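Local coordinates for hypothetical protein TM0894 (Thermotoga maritima, PDB 1ZTC), which is a metallo-beta-lactamase-fold protein that binds nickel ions at a two-metal site and may act as an RNA-cleaving hydrolase, at residues A[190-193]-A[194-198]. Residues are numbered along the deposited sequence; the frame is centred on the assembly and turned at random.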
loop_
_atom_site.group_PDB
_atom_site.type_symbol
_atom_site.label_atom_id
_atom_site.label_comp_id
_atom_site.label_asym_id
_atom_site.label_seq_id
_atom_site.Cartn_x
_atom_site.Cartn_y
_atom_site.Cartn_z
ATOM N N GLY A 190 -25.496 11.097 -4.952
ATOM C CA GLY A 190 -25.235 9.817 -4.304
ATOM C C GLY A 190 -26.520 9.046 -4.082
ATOM O O GLY A 190 -27.585 9.457 -4.556
ATOM N N SER A 191 -26.415 7.939 -3.345
ATOM C CA SER A 191 -27.549 7.092 -2.954
ATOM C C SER A 191 -28.682 7.877 -2.321
ATOM O O SER A 191 -28.489 8.558 -1.320
ATOM C CB SER A 191 -27.100 6.007 -1.965
ATOM O OG SER A 191 -28.227 5.278 -1.455
ATOM N N VAL A 192 -29.871 7.739 -2.885
ATOM C CA VAL A 192 -31.056 8.319 -2.314
ATOM C C VAL A 192 -31.372 7.679 -0.958
ATOM O O VAL A 192 -31.770 8.370 -0.030
ATOM C CB VAL A 192 -32.283 8.201 -3.241
ATOM C CG1 VAL A 192 -33.502 8.844 -2.589
ATOM C CG2 VAL A 192 -32.005 8.875 -4.586
ATOM N N GLN A 193 -31.145 6.377 -0.836
ATOM C CA GLN A 193 -31.413 5.668 0.411
ATOM C C GLN A 193 -30.507 6.123 1.531
ATOM O O GLN A 193 -30.937 6.317 2.670
ATOM C CB GLN A 193 -31.247 4.167 0.224
ATOM C CG GLN A 193 -32.280 3.529 -0.739
ATOM C CD GLN A 193 -31.821 3.493 -2.203
ATOM O OE1 GLN A 193 -30.893 4.188 -2.624
ATOM N NE2 GLN A 193 -32.492 2.677 -2.978
ATOM N N VAL A 194 -29.233 6.306 1.213
ATOM C CA VAL A 194 -28.276 6.778 2.206
ATOM C C VAL A 194 -28.606 8.224 2.600
ATOM O O VAL A 194 -28.583 8.577 3.774
ATOM C CB VAL A 194 -26.779 6.595 1.742
ATOM C CG1 VAL A 194 -25.847 7.131 2.773
ATOM C CG2 VAL A 194 -26.468 5.134 1.547
ATOM N N LYS A 195 -28.932 9.054 1.616
ATOM C CA LYS A 195 -29.301 10.396 1.880
ATOM C C LYS A 195 -30.531 10.452 2.793
ATOM O O LYS A 195 -30.533 11.200 3.752
ATOM C CB LYS A 195 -29.572 11.132 0.567
ATOM C CG LYS A 195 -29.759 12.645 0.731
ATOM C CD LYS A 195 -31.160 13.096 0.488
ATOM C CE LYS A 195 -31.312 14.622 0.728
ATOM N NZ LYS A 195 -32.745 14.951 0.904
ATOM N N ASN A 196 -31.565 9.646 2.515
ATOM C CA ASN A 196 -32.744 9.615 3.383
ATOM C C ASN A 196 -32.394 9.124 4.791
ATOM O O ASN A 196 -32.967 9.587 5.778
ATOM C CB ASN A 196 -33.871 8.758 2.798
ATOM C CG ASN A 196 -34.450 9.344 1.514
ATOM O OD1 ASN A 196 -34.375 10.549 1.276
ATOM N ND2 ASN A 196 -35.025 8.481 0.682
ATOM N N PHE A 197 -31.468 8.182 4.884
ATOM C CA PHE A 197 -31.027 7.699 6.176
ATOM C C PHE A 197 -30.354 8.799 6.995
ATOM O O PHE A 197 -30.633 8.980 8.169
ATOM C CB PHE A 197 -30.092 6.504 6.018
ATOM C CG PHE A 197 -29.512 6.024 7.333
ATOM C CD1 PHE A 197 -30.344 5.535 8.329
ATOM C CD2 PHE A 197 -28.145 6.105 7.579
ATOM C CE1 PHE A 197 -29.820 5.125 9.556
ATOM C CE2 PHE A 197 -27.608 5.699 8.797
ATOM C CZ PHE A 197 -28.457 5.202 9.785
ATOM N N LEU A 198 -29.452 9.536 6.381
ATOM C CA LEU A 198 -28.787 10.622 7.097
ATOM C C LEU A 198 -29.790 11.698 7.518
ATOM O O LEU A 198 -29.631 12.290 8.575
ATOM C CB LEU A 198 -27.684 11.236 6.277
ATOM C CG LEU A 198 -26.527 10.295 5.972
ATOM C CD1 LEU A 198 -25.555 10.969 5.022
ATOM C CD2 LEU A 198 -25.842 9.848 7.248
#
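Ser191 is the N-cap of helix 192-201 and its OG accepts from Val194 N, a local contact made within the helix's first turns. The evidence is one capping bond: Val194 N donates to Ser191 OG over 3.0 Å and nearly straight, with an N-H...O angle of 166°. With OG anti to the backbone N of Ser191 (chi1 173°), on the side of its own carbonyl carbon, the hydroxyl faces the N-H of Val194. Its carbonyl is used as well, as Ser191 O takes Lys195 N at 3.0 Å, so this one residue accepts two N-H groups of the first turn. Backbone i to i+4 bonds follow, Asn196 N to Val192 O and Phe197 N to Gln193 O, both 2.9 Å. Beside the capping bond, Val194 CG2 packs on Ser191 CB at 3.7 Å. The side chains of Val192 and Asn196 point the same way, side by side, CG1 of Val192 3.6 Å from ND2 of Asn196. Ser191 OG also hydrogen-bonds Tyr189 O of the second subunit, placing the cap at the subunit interface. Within the chain, Val194 packs against Ile185 of helix 179-187, and Phe197 meets Leu170 of strand 169-171 and, edge-to-face, Phe147 of strand 144-148.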